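Long-range contacts in MHP1 (Microbacterium liquefaciens, PDB 2JLN), which takes up 5-aryl-substituted hydantoins by sodium-dependent symport, preferring indolylmethyl and benzyl hydantoins and the L isomer over the D isomer: residues Val92-Pro97 with Gly375-Asp380; Met52-Gln57 with Gly202-Met207; Thr20-Arg25 with Arg461-Leu466; Ala128-Thr133 with Thr140-Trp145; Pro173-Met178 with Gln303-Leu308. All blocks are in the same frame, centred on the assembly; numbering follows the deposited sequence.

Interaction 1. Residues Val92-Pro97 with Gly375-Asp380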
# COMPACT_ATOMS: atom_id res chain seq x y z
N VAL A 92 9.49 0.60 -13.05
CA VAL A 92 10.54 1.34 -13.78
C VAL A 92 11.68 1.90 -12.90
O VAL A 92 12.85 1.78 -13.26
CB VAL A 92 9.94 2.50 -14.60
CG1 VAL A 92 11.00 3.55 -14.91
CG2 VAL A 92 9.34 1.96 -15.88
N ALA A 93 11.32 2.50 -11.76
CA ALA A 93 12.29 3.08 -10.83
C ALA A 93 13.27 2.06 -10.22
O ALA A 93 14.38 2.43 -9.84
CB ALA A 93 11.60 3.88 -9.75
N ALA A 94 12.86 0.80 -10.12
CA ALA A 94 13.72 -0.23 -9.54
C ALA A 94 14.91 -0.55 -10.45
O ALA A 94 15.94 -1.06 -10.00
CB ALA A 94 12.95 -1.47 -9.21
N ARG A 95 14.77 -0.22 -11.73
CA ARG A 95 15.81 -0.47 -12.71
C ARG A 95 17.10 0.18 -12.30
O ARG A 95 18.16 -0.25 -12.68
CB ARG A 95 15.37 0.05 -14.06
CG ARG A 95 14.32 -0.82 -14.69
CD ARG A 95 13.73 -0.22 -15.93
NE ARG A 95 12.57 -0.98 -16.34
CZ ARG A 95 11.79 -0.65 -17.37
NH1 ARG A 95 12.08 0.42 -18.08
NH2 ARG A 95 10.75 -1.40 -17.68
N MET A 96 16.98 1.20 -11.48
CA MET A 96 18.13 1.99 -11.08
C MET A 96 19.17 1.19 -10.26
O MET A 96 20.26 0.93 -10.75
CB MET A 96 17.63 3.24 -10.33
CG MET A 96 18.31 4.54 -10.71
SD MET A 96 17.18 5.93 -11.01
CE MET A 96 15.85 5.72 -9.80
N PRO A 97 18.85 0.79 -9.02
CA PRO A 97 19.88 0.09 -8.25
C PRO A 97 20.07 -1.37 -8.69
O PRO A 97 21.21 -1.79 -8.90
CB PRO A 97 19.33 0.14 -6.82
CG PRO A 97 17.87 0.16 -7.01
CD PRO A 97 17.68 1.11 -8.18
N GLY A 375 15.13 -0.20 1.45
CA GLY A 375 16.37 0.35 1.98
C GLY A 375 17.35 0.66 0.89
O GLY A 375 18.05 1.66 0.93
N ILE A 376 17.40 -0.20 -0.11
CA ILE A 376 18.31 -0.04 -1.22
C ILE A 376 17.83 1.04 -2.19
O ILE A 376 18.63 1.67 -2.88
CB ILE A 376 18.47 -1.39 -1.95
CG1 ILE A 376 19.44 -2.27 -1.18
CG2 ILE A 376 18.96 -1.19 -3.37
CD1 ILE A 376 19.55 -3.65 -1.73
N MET A 377 16.51 1.25 -2.26
CA MET A 377 15.97 2.22 -3.20
C MET A 377 16.09 3.61 -2.60
O MET A 377 16.38 4.56 -3.33
CB MET A 377 14.53 1.91 -3.58
CG MET A 377 14.38 0.74 -4.52
SD MET A 377 12.70 0.47 -5.17
CE MET A 377 12.74 1.60 -6.56
N ILE A 378 15.89 3.74 -1.29
CA ILE A 378 16.02 5.06 -0.68
C ILE A 378 17.49 5.49 -0.81
O ILE A 378 17.77 6.68 -1.03
CB ILE A 378 15.56 5.11 0.79
CG1 ILE A 378 14.04 5.07 0.87
CG2 ILE A 378 16.06 6.37 1.49
CD1 ILE A 378 13.55 4.67 2.24
N SER A 379 18.40 4.53 -0.70
CA SER A 379 19.83 4.83 -0.66
C SER A 379 20.41 5.14 -2.04
O SER A 379 21.15 6.11 -2.20
CB SER A 379 20.60 3.69 -0.01
OG SER A 379 21.93 4.08 0.30
N ASP A 380 20.09 4.31 -3.03
CA ASP A 380 20.49 4.57 -4.40
C ASP A 380 20.08 6.00 -4.81
O ASP A 380 20.93 6.79 -5.21
CB ASP A 380 19.86 3.51 -5.31
CG ASP A 380 20.48 3.47 -6.74
OD1 ASP A 380 21.37 2.61 -6.98
OD2 ASP A 380 20.05 4.26 -7.62

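Interaction 2. Residues Met52-Gln57 with Gly202-Met207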
# COMPACT_ATOMS: atom_id res chain seq x y z
N MET A 52 -4.97 -7.15 19.73
CA MET A 52 -4.04 -6.45 20.60
C MET A 52 -4.57 -6.21 22.02
O MET A 52 -3.77 -6.05 22.93
CB MET A 52 -3.65 -5.11 19.99
CG MET A 52 -2.84 -5.25 18.73
SD MET A 52 -1.13 -5.66 19.10
CE MET A 52 -0.67 -4.12 19.87
N THR A 53 -5.90 -6.15 22.20
CA THR A 53 -6.48 -5.88 23.52
C THR A 53 -6.14 -6.98 24.50
O THR A 53 -6.17 -6.77 25.71
CB THR A 53 -8.01 -5.80 23.50
OG1 THR A 53 -8.51 -7.01 22.93
CG2 THR A 53 -8.50 -4.60 22.70
N SER A 54 -5.85 -8.16 23.98
CA SER A 54 -5.25 -9.23 24.78
C SER A 54 -3.96 -8.83 25.51
O SER A 54 -3.73 -9.29 26.59
CB SER A 54 -4.96 -10.45 23.89
OG SER A 54 -4.00 -11.29 24.49
N SER A 55 -3.12 -8.00 24.91
CA SER A 55 -1.81 -7.70 25.50
C SER A 55 -1.70 -6.31 26.13
O SER A 55 -0.85 -6.07 26.99
CB SER A 55 -0.70 -7.89 24.45
OG SER A 55 -0.85 -9.12 23.73
N PHE A 56 -2.54 -5.38 25.70
CA PHE A 56 -2.52 -4.02 26.23
C PHE A 56 -3.96 -3.58 26.37
O PHE A 56 -4.87 -4.23 25.84
CB PHE A 56 -1.77 -3.06 25.29
CG PHE A 56 -0.47 -3.60 24.75
CD1 PHE A 56 0.74 -3.20 25.29
CD2 PHE A 56 -0.45 -4.49 23.69
CE1 PHE A 56 1.93 -3.69 24.79
CE2 PHE A 56 0.75 -4.99 23.19
CZ PHE A 56 1.94 -4.58 23.74
N GLN A 57 -4.20 -2.48 27.07
CA GLN A 57 -5.56 -1.99 27.14
C GLN A 57 -5.94 -1.03 25.98
O GLN A 57 -5.08 -0.38 25.39
CB GLN A 57 -5.85 -1.41 28.52
CG GLN A 57 -4.65 -0.87 29.22
CD GLN A 57 -4.94 -0.38 30.64
OE1 GLN A 57 -5.91 0.35 30.88
NE2 GLN A 57 -4.09 -0.78 31.58
N GLY A 202 -6.01 -5.78 28.27
CA GLY A 202 -4.67 -6.00 28.79
C GLY A 202 -4.48 -6.82 30.05
O GLY A 202 -3.82 -6.37 30.98
N GLU A 203 -5.04 -8.03 30.05
CA GLU A 203 -4.99 -8.91 31.21
C GLU A 203 -4.11 -10.09 30.96
O GLU A 203 -4.33 -11.15 31.53
CB GLU A 203 -6.38 -9.45 31.52
CG GLU A 203 -7.08 -8.73 32.62
CD GLU A 203 -8.54 -9.08 32.68
OE1 GLU A 203 -8.90 -10.20 32.26
OE2 GLU A 203 -9.33 -8.22 33.13
N ASN A 204 -3.13 -9.93 30.09
CA ASN A 204 -2.27 -11.05 29.73
C ASN A 204 -0.98 -10.52 29.09
O ASN A 204 -0.62 -10.93 27.98
CB ASN A 204 -3.02 -12.00 28.80
CG ASN A 204 -2.20 -13.22 28.40
OD1 ASN A 204 -2.57 -13.95 27.48
ND2 ASN A 204 -1.06 -13.45 29.09
N PRO A 205 -0.31 -9.58 29.77
CA PRO A 205 0.84 -8.85 29.22
C PRO A 205 1.98 -9.80 28.91
O PRO A 205 1.96 -10.93 29.42
CB PRO A 205 1.22 -7.90 30.36
CG PRO A 205 0.62 -8.53 31.58
CD PRO A 205 -0.68 -9.03 31.09
N GLY A 206 2.95 -9.36 28.10
CA GLY A 206 4.04 -10.20 27.62
C GLY A 206 4.71 -9.68 26.35
O GLY A 206 5.95 -9.67 26.22
N MET A 207 3.88 -9.23 25.41
CA MET A 207 4.33 -8.64 24.16
C MET A 207 4.93 -7.27 24.41
O MET A 207 4.28 -6.42 25.03
CB MET A 207 3.12 -8.48 23.24
CG MET A 207 3.46 -8.30 21.80
SD MET A 207 2.00 -8.43 20.75
CE MET A 207 1.65 -6.70 20.42

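Interaction 3. Residues Thr20-Arg25 with Arg461-Leu466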
# COMPACT_ATOMS: atom_id res chain seq x y z
N THR A 20 4.91 10.89 -16.22
CA THR A 20 3.62 11.55 -16.22
C THR A 20 3.88 13.03 -16.18
O THR A 20 4.45 13.53 -15.20
CB THR A 20 2.78 11.10 -15.00
OG1 THR A 20 2.36 9.74 -15.20
CG2 THR A 20 1.55 12.00 -14.79
N ARG A 21 3.45 13.71 -17.25
CA ARG A 21 3.72 15.13 -17.47
C ARG A 21 3.11 16.07 -16.46
O ARG A 21 1.99 15.81 -15.98
CB ARG A 21 3.28 15.53 -18.86
CG ARG A 21 4.01 14.78 -19.92
CD ARG A 21 4.13 15.51 -21.24
NE ARG A 21 4.76 14.62 -22.20
CZ ARG A 21 5.95 14.83 -22.72
NH1 ARG A 21 6.61 15.92 -22.41
NH2 ARG A 21 6.46 13.95 -23.57
N TYR A 22 3.85 17.16 -16.17
CA TYR A 22 3.45 18.24 -15.24
C TYR A 22 2.01 18.68 -15.52
O TYR A 22 1.17 18.78 -14.62
CB TYR A 22 4.37 19.47 -15.34
CG TYR A 22 5.85 19.24 -15.08
CD1 TYR A 22 6.28 18.57 -13.95
CD2 TYR A 22 6.80 19.72 -15.94
CE1 TYR A 22 7.62 18.38 -13.71
CE2 TYR A 22 8.13 19.54 -15.72
CZ TYR A 22 8.55 18.87 -14.60
OH TYR A 22 9.90 18.69 -14.41
N ALA A 23 1.74 18.93 -16.78
CA ALA A 23 0.41 19.31 -17.17
C ALA A 23 -0.58 18.18 -16.97
O ALA A 23 -1.76 18.45 -16.82
CB ALA A 23 0.38 19.81 -18.60
N GLU A 24 -0.14 16.92 -16.96
CA GLU A 24 -1.08 15.82 -16.76
C GLU A 24 -1.43 15.51 -15.26
O GLU A 24 -2.23 14.62 -14.95
CB GLU A 24 -0.59 14.55 -17.47
CG GLU A 24 -0.16 14.74 -18.92
CD GLU A 24 0.65 13.52 -19.54
OE1 GLU A 24 0.56 13.35 -20.80
OE2 GLU A 24 1.37 12.76 -18.82
N ARG A 25 -0.84 16.24 -14.31
CA ARG A 25 -1.00 15.85 -12.90
C ARG A 25 -2.33 16.32 -12.28
O ARG A 25 -2.80 17.39 -12.59
CB ARG A 25 0.21 16.32 -12.09
CG ARG A 25 1.56 15.99 -12.74
CD ARG A 25 2.21 14.76 -12.13
NE ARG A 25 3.52 14.45 -12.70
CZ ARG A 25 4.67 14.65 -12.07
NH1 ARG A 25 4.71 15.17 -10.85
NH2 ARG A 25 5.80 14.32 -12.68
N ARG A 461 18.10 15.22 -21.45
CA ARG A 461 16.76 15.12 -22.05
C ARG A 461 15.61 14.94 -21.02
O ARG A 461 14.44 14.78 -21.41
CB ARG A 461 16.71 14.03 -23.13
CG ARG A 461 17.93 13.98 -24.06
CD ARG A 461 17.67 13.25 -25.39
NE ARG A 461 16.72 12.13 -25.28
CZ ARG A 461 15.42 12.20 -25.64
NH1 ARG A 461 14.91 13.34 -26.15
NH2 ARG A 461 14.64 11.12 -25.50
N ASN A 462 15.92 14.96 -19.72
CA ASN A 462 14.92 14.66 -18.68
C ASN A 462 13.66 15.51 -18.80
O ASN A 462 12.53 15.03 -18.64
CB ASN A 462 15.50 14.82 -17.27
CG ASN A 462 16.23 13.59 -16.77
OD1 ASN A 462 16.10 12.49 -17.32
ND2 ASN A 462 17.01 13.77 -15.71
N GLU A 463 13.85 16.79 -19.08
CA GLU A 463 12.75 17.72 -19.05
C GLU A 463 11.92 17.59 -20.32
O GLU A 463 10.76 17.98 -20.37
CB GLU A 463 13.27 19.13 -18.84
CG GLU A 463 13.86 19.36 -17.45
CD GLU A 463 12.78 19.50 -16.39
OE1 GLU A 463 11.63 19.84 -16.74
OE2 GLU A 463 13.08 19.28 -15.19
N ASP A 464 12.54 16.99 -21.34
CA ASP A 464 11.83 16.63 -22.56
C ASP A 464 10.67 15.68 -22.26
O ASP A 464 9.61 15.82 -22.85
CB ASP A 464 12.76 15.94 -23.54
CG ASP A 464 13.65 16.90 -24.31
OD1 ASP A 464 13.55 18.14 -24.13
OD2 ASP A 464 14.47 16.40 -25.12
N TYR A 465 10.88 14.71 -21.37
CA TYR A 465 9.84 13.75 -20.98
C TYR A 465 8.63 14.35 -20.25
O TYR A 465 7.52 13.82 -20.31
CB TYR A 465 10.42 12.65 -20.11
CG TYR A 465 11.29 11.70 -20.86
CD1 TYR A 465 12.62 11.99 -21.08
CD2 TYR A 465 10.77 10.52 -21.38
CE1 TYR A 465 13.41 11.11 -21.79
CE2 TYR A 465 11.55 9.64 -22.09
CZ TYR A 465 12.88 9.94 -22.29
OH TYR A 465 13.69 9.08 -23.00
N LEU A 466 8.86 15.46 -19.54
CA LEU A 466 7.83 16.07 -18.71
C LEU A 466 7.21 17.37 -19.24
O LEU A 466 5.98 17.53 -19.16
CB LEU A 466 8.39 16.33 -17.32
CG LEU A 466 8.91 15.03 -16.79
CD1 LEU A 466 9.60 15.27 -15.46
CD2 LEU A 466 7.70 14.11 -16.69

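Interaction 4. Residues Ala128-Thr133 with Thr140-Trp145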
# COMPACT_ATOMS: atom_id res chain seq x y z
N ALA A 128 -20.10 -9.77 0.98
CA ALA A 128 -21.00 -8.67 1.31
C ALA A 128 -22.15 -8.58 0.31
O ALA A 128 -23.31 -8.55 0.70
CB ALA A 128 -20.23 -7.35 1.40
N LEU A 129 -21.85 -8.54 -0.98
CA LEU A 129 -22.92 -8.37 -1.95
C LEU A 129 -23.84 -9.57 -1.85
O LEU A 129 -25.05 -9.43 -2.00
CB LEU A 129 -22.38 -8.22 -3.39
CG LEU A 129 -21.57 -6.95 -3.65
CD1 LEU A 129 -20.40 -7.22 -4.60
CD2 LEU A 129 -22.48 -5.84 -4.15
N ASP A 130 -23.25 -10.73 -1.58
CA ASP A 130 -24.01 -11.97 -1.47
C ASP A 130 -24.94 -11.98 -0.23
O ASP A 130 -26.08 -12.46 -0.29
CB ASP A 130 -23.09 -13.18 -1.45
CG ASP A 130 -23.83 -14.45 -1.81
OD1 ASP A 130 -24.73 -14.38 -2.67
OD2 ASP A 130 -23.51 -15.51 -1.23
N GLU A 131 -24.45 -11.45 0.89
CA GLU A 131 -25.29 -11.26 2.05
C GLU A 131 -26.41 -10.27 1.75
O GLU A 131 -27.55 -10.49 2.15
CB GLU A 131 -24.49 -10.78 3.27
CG GLU A 131 -25.27 -10.93 4.58
CD GLU A 131 -25.69 -12.39 4.90
OE1 GLU A 131 -25.24 -13.35 4.20
OE2 GLU A 131 -26.47 -12.56 5.87
N ILE A 132 -26.10 -9.19 1.04
CA ILE A 132 -27.14 -8.23 0.67
C ILE A 132 -28.22 -8.86 -0.21
O ILE A 132 -29.41 -8.61 0.01
CB ILE A 132 -26.57 -6.99 -0.02
CG1 ILE A 132 -25.56 -6.30 0.90
CG2 ILE A 132 -27.69 -6.03 -0.38
CD1 ILE A 132 -25.06 -4.98 0.38
N THR A 133 -27.85 -9.67 -1.20
CA THR A 133 -28.89 -10.23 -2.06
C THR A 133 -29.75 -11.26 -1.35
O THR A 133 -30.97 -11.23 -1.48
CB THR A 133 -28.40 -10.78 -3.45
OG1 THR A 133 -27.63 -11.99 -3.27
CG2 THR A 133 -27.61 -9.72 -4.21
N THR A 140 -28.48 -17.35 -2.87
CA THR A 140 -27.17 -17.37 -2.22
C THR A 140 -26.05 -18.01 -3.03
O THR A 140 -25.44 -19.00 -2.61
CB THR A 140 -27.25 -18.06 -0.84
OG1 THR A 140 -28.32 -17.48 -0.09
CG2 THR A 140 -25.94 -17.88 -0.06
N ASN A 141 -25.74 -17.46 -4.20
CA ASN A 141 -24.58 -17.97 -4.93
C ASN A 141 -23.36 -17.08 -4.70
O ASN A 141 -23.38 -15.89 -5.02
CB ASN A 141 -24.89 -18.11 -6.43
CG ASN A 141 -23.78 -18.85 -7.20
OD1 ASN A 141 -22.74 -19.20 -6.63
ND2 ASN A 141 -24.00 -19.08 -8.50
N LEU A 142 -22.30 -17.66 -4.16
CA LEU A 142 -21.09 -16.89 -3.90
C LEU A 142 -20.11 -16.85 -5.09
O LEU A 142 -19.69 -15.76 -5.50
CB LEU A 142 -20.39 -17.37 -2.64
CG LEU A 142 -19.24 -16.47 -2.22
CD1 LEU A 142 -19.77 -15.23 -1.53
CD2 LEU A 142 -18.30 -17.24 -1.32
N PRO A 143 -19.72 -18.01 -5.65
CA PRO A 143 -18.77 -17.97 -6.78
C PRO A 143 -19.18 -17.01 -7.90
O PRO A 143 -18.32 -16.33 -8.45
CB PRO A 143 -18.75 -19.40 -7.27
CG PRO A 143 -19.03 -20.19 -6.05
CD PRO A 143 -20.04 -19.39 -5.27
N LEU A 144 -20.47 -16.95 -8.23
CA LEU A 144 -20.92 -15.99 -9.23
C LEU A 144 -20.64 -14.56 -8.77
O LEU A 144 -20.20 -13.73 -9.57
CB LEU A 144 -22.41 -16.16 -9.55
CG LEU A 144 -23.10 -14.90 -10.07
CD1 LEU A 144 -23.21 -14.91 -11.60
CD2 LEU A 144 -24.48 -14.72 -9.42
N TRP A 145 -20.90 -14.29 -7.48
CA TRP A 145 -20.71 -12.95 -6.89
C TRP A 145 -19.26 -12.55 -6.72
O TRP A 145 -18.95 -11.36 -6.68
CB TRP A 145 -21.38 -12.84 -5.53
CG TRP A 145 -22.74 -12.25 -5.54
CD1 TRP A 145 -23.88 -12.77 -4.98
CD2 TRP A 145 -23.12 -11.00 -6.13
NE1 TRP A 145 -24.93 -11.92 -5.18
CE2 TRP A 145 -24.50 -10.83 -5.89
CE3 TRP A 145 -22.42 -10.01 -6.83
CZ2 TRP A 145 -25.20 -9.71 -6.33
CZ3 TRP A 145 -23.12 -8.89 -7.28
CH2 TRP A 145 -24.50 -8.75 -7.02

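Interaction 5. Residues Pro173-Met178 with Gln303-Leu308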
# COMPACT_ATOMS: atom_id res chain seq x y z
N PRO A 173 -16.72 10.82 3.82
CA PRO A 173 -17.69 11.31 4.83
C PRO A 173 -18.79 10.29 5.15
O PRO A 173 -19.17 10.17 6.32
CB PRO A 173 -18.28 12.55 4.15
CG PRO A 173 -18.14 12.24 2.69
CD PRO A 173 -16.77 11.62 2.59
N VAL A 174 -19.28 9.56 4.15
CA VAL A 174 -20.27 8.52 4.39
C VAL A 174 -19.74 7.47 5.38
O VAL A 174 -20.42 7.14 6.37
CB VAL A 174 -20.66 7.82 3.09
CG1 VAL A 174 -21.47 6.55 3.38
CG2 VAL A 174 -21.45 8.77 2.23
N LEU A 175 -18.54 6.96 5.10
CA LEU A 175 -17.80 6.06 6.00
C LEU A 175 -17.55 6.62 7.42
O LEU A 175 -17.70 5.91 8.40
CB LEU A 175 -16.47 5.65 5.38
CG LEU A 175 -16.53 4.54 4.34
CD1 LEU A 175 -15.14 4.07 3.97
CD2 LEU A 175 -17.32 3.41 4.89
N LEU A 176 -17.14 7.88 7.51
CA LEU A 176 -16.95 8.52 8.82
C LEU A 176 -18.25 8.54 9.65
O LEU A 176 -18.21 8.34 10.87
CB LEU A 176 -16.44 9.95 8.66
CG LEU A 176 -16.31 10.69 9.99
CD1 LEU A 176 -15.43 9.87 10.94
CD2 LEU A 176 -15.78 12.11 9.80
N ALA A 177 -19.38 8.80 8.99
CA ALA A 177 -20.67 8.86 9.69
C ALA A 177 -21.17 7.46 10.01
O ALA A 177 -21.54 7.20 11.14
CB ALA A 177 -21.71 9.63 8.88
N MET A 178 -21.17 6.57 9.03
CA MET A 178 -21.53 5.18 9.31
C MET A 178 -20.74 4.69 10.52
O MET A 178 -21.21 3.85 11.27
CB MET A 178 -21.25 4.25 8.12
CG MET A 178 -21.93 4.67 6.81
SD MET A 178 -22.00 3.35 5.54
CE MET A 178 -22.90 2.08 6.45
N GLN A 303 -23.76 -4.18 5.65
CA GLN A 303 -23.17 -4.79 4.46
C GLN A 303 -22.79 -3.79 3.35
O GLN A 303 -21.80 -4.00 2.64
CB GLN A 303 -24.13 -5.83 3.91
CG GLN A 303 -23.52 -7.19 3.82
CD GLN A 303 -23.36 -7.83 5.18
OE1 GLN A 303 -24.20 -7.62 6.08
NE2 GLN A 303 -22.29 -8.60 5.35
N VAL A 304 -23.57 -2.73 3.17
CA VAL A 304 -23.19 -1.64 2.27
C VAL A 304 -21.88 -1.02 2.77
O VAL A 304 -21.02 -0.64 1.97
CB VAL A 304 -24.34 -0.57 2.11
CG1 VAL A 304 -23.82 0.74 1.53
CG2 VAL A 304 -25.45 -1.11 1.24
N PHE A 305 -21.71 -0.92 4.08
CA PHE A 305 -20.46 -0.42 4.66
C PHE A 305 -19.23 -1.26 4.27
O PHE A 305 -18.29 -0.74 3.66
CB PHE A 305 -20.56 -0.36 6.18
CG PHE A 305 -19.24 -0.16 6.85
CD1 PHE A 305 -18.78 1.12 7.14
CD2 PHE A 305 -18.44 -1.23 7.19
CE1 PHE A 305 -17.55 1.31 7.76
CE2 PHE A 305 -17.22 -1.05 7.81
CZ PHE A 305 -16.77 0.23 8.09
N VAL A 306 -19.23 -2.54 4.62
CA VAL A 306 -18.14 -3.44 4.26
C VAL A 306 -17.73 -3.34 2.77
O VAL A 306 -16.53 -3.32 2.43
CB VAL A 306 -18.52 -4.89 4.59
CG1 VAL A 306 -17.43 -5.86 4.14
CG2 VAL A 306 -18.81 -5.03 6.07
N LEU A 307 -18.73 -3.29 1.89
CA LEU A 307 -18.51 -3.16 0.45
C LEU A 307 -17.89 -1.81 0.11
O LEU A 307 -16.93 -1.73 -0.64
CB LEU A 307 -19.84 -3.30 -0.30
CG LEU A 307 -19.73 -3.21 -1.82
CD1 LEU A 307 -19.09 -4.47 -2.34
CD2 LEU A 307 -21.10 -3.02 -2.41
N LEU A 308 -18.45 -0.73 0.64
CA LEU A 308 -17.88 0.58 0.43
C LEU A 308 -16.44 0.67 0.97
O LEU A 308 -15.60 1.38 0.42
CB LEU A 308 -18.77 1.62 1.08
CG LEU A 308 -18.64 2.98 0.42
CD1 LEU A 308 -18.96 2.84 -1.07
CD2 LEU A 308 -19.55 4.02 1.12

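Interaction 1. Residues Val92-Pro97 with Gly375-Asp380
The carboxylate of D380, which lies against P97, is gripped at both oxygens: OD2 forms a salt bridge with R385, and OD1 is hydrogen-bonded to NE2 of H441 from helix 429-448. With both oxygens engaged, the group is held beside the proline, where D380 OD1 sits 3.2 Å from P97 CB. Its CG stands trans to the backbone N (chi1 -166°), which turns the carboxylate from helix 371-384 onto the proline ring, while OD2 reaches M96 CG at 3.6 Å. Replacing D380 by an alanine is likely to leave R385 without its counter-charge and H441 without its partner, uncovering one flank of P97. The remaining contacts are apolar. The CG2 branch of I376 meets P97 CB at 3.7 Å. M377 runs straight out from the helix and then bends at chi3 (85°), carrying its CE methyl to the backbone of the turn, 3.6 Å from A94 CA and 4.1 Å from A93 CB. Residues A93 to M96 form a type I beta turn that leads directly into P97. The contact seats the connection between transmembrane helices 2 and 3 on transmembrane helix 10, in a buried corner of the LeuT-type fold of this family.

Interaction 2. Residues Met52-Gln57 with Gly202-Met207
M52 opens the contact with its bent side chain, crossing that of M207 at about a right angle so that M52 SD faces M207 CE at 3.2 Å. Its carbonyl oxygen accepts from both S55 N and F56 N, folding the chain into a compact turn. At T53 the backbone takes over: G202 N donates to T53 O over 2.7 Å with an N-H...O angle of 165°, nearly in line with the carbonyl bond, while the T53 hydroxyl is bonded to G50 O. S54 presents its carbonyl oxygen to the CB of N204. These loops extend the two broken helices that mark the LeuT-type fold: residues 52-57 follow the second half of transmembrane helix 1, and 202-207 lead into the first half of helix 6, which runs toward the substrate residue G219. S55 touches M207 through their CB atoms, 4.1 Å apart. The ring of F56 receives M207 CE at its edge and in its plane, 3.4 Å from F56 CE2; M207 reaches it by extending with CG trans to its own N (chi1 -162°). Q57, the N-cap of helix 58-79, donates its N to Q60 OE1, and this N lies 3.9 Å from G202 CA, where a CB would run into the F56 carbonyl carbon.

Interaction 3. Residues Thr20-Arg25 with Arg461-Leu466
R21 donates through NH1 to D464 O, 3.0 Å away at an N-H...O angle of 152°, and the same nitrogen has a weak second bond to R467 O. The next carbonyl is placed differently: Y465 O sits over the centre of the guanidinium face, 3.0 Å from R21 CZ, where no N-H points at it. The hydroxyl of Y22 donates to E463 OE1 over 3.1 Å, on the syn side of the carboxylate, and accepts from R85 NH1; R85 NH2 forms a salt bridge with E463 OE2. Above that phenol ring, L466 CB makes a CH-pi contact, 3.9 Å from the Y22 ring centroid. Within 20-25, R25 grips T20 O side-on with NE and NH2, the oxygen lying in the guanidinium plane, and spends NH1 on I84 O and C234 O, while R21 N is taken by E24 OE2. The contact ties the approach to helix 29-40 to the C-terminal tail; its chemistry implies charge-assisted bonding, in which R85 would probably stabilise an ionised E463 and polarise the Y22 hydroxyl.

Interaction 4. Residues Ala128-Thr133 with Thr140-Trp145
L129 and W145 supply the main apolar contact. L129 CB lies over one face of the indole, 3.9 Å from the centroid of the six-membered ring of W145 and 10° off its normal, a CH-pi contact; D130 N lies above the same face, also toward the rim. T133 comes instead at the ring edge, with its CG2 methyl close to the plane beside CZ2 of W145. The sole hydrogen bond between the segments is weak: W145 NE1 donates to T133 OG1 over 3.3 Å at an angle of 154°. OG1 is available there because it sits between the backbone N and carbonyl carbon of T133 (chi1 70°), from where it also makes a weak bond to D130 O. D130 OD2 lies 3.6 Å from T140 CG2 and also meets L142 CD1, while D130 OD1 lies beside W145 CD1 and faces N141 O at 3.1 Å, two acceptors with no bond between them. A serine in place of W145 would probably leave L129 CB without the ring face it covers, deprive T133 OG1 of its donor and open a gap between the helices. These residues close the hairpin in which helix 104-137 turns, through a short link, into helix 142-157. Chemically, this implies that the indole probably carries most of the contact, the weak N-H bond adding a modest preference for this ring orientation.

Interaction 5. Residues Pro173-Met178 with Gln303-Leu308
L175 and F305 lie at the heart of a helix pair of the LeuT-type fold, where transmembrane helix 5 packs on helix 8 beside the sodium site. The axes of the short segments 173-178 and 303-308 come within 10.8 Å and run at 136° to each other, inclined away from antiparallel. The side chains of L175 and F305 cross at about a right angle, and L175 CD2 reaches F305 CD1 at 3.5 Å, oblique to the ring. The ring is presented to helix 160-190 because CG of F305 stands trans to its backbone N (chi1 167°); the F305 side chain also touches F267 of helix 242-278. M178 runs past F305 in the opposite direction and bends at chi3 (58°), bringing its methyl to the base of the phenylalanine rather than onto the ring, with M178 CE 3.4 Å from F305 CB. The side chain of L175 comes within about 5 Å of the bound sodium ion and about 4 Å of those of I41 and S312, two residues of its site; L308 O is hydrogen-bonded to S312 OG, linking the contact to that shell. Nearer the surface, V174 and L308 cross almost perpendicularly, with V174 CG1 lying 3.9 Å from L308 CD2.

How the interactions relate
Interaction 1 is the most buried and interaction 4 lies at the surface, with 2, 3 and 5 between. Interactions 4 and 5 touch: I132 and L129 of helix 104-137 pack on Q303 and L307 of helix 296-311, which thus sits between the 3-4 hairpin and helix 5. Interaction 3 encloses the others along the chain by joining its two ends, its centre about 21 Å from that of 1. Chemistry follows place: 5 is wholly apolar, 4 sets an indole and a carboxylate beside one weak bond, 2 pairs methionine contacts with a backbone bond; in 1 the carboxylate packs on proline and is paired outside the segments; only 3 has bonds of charged side chains across the contact.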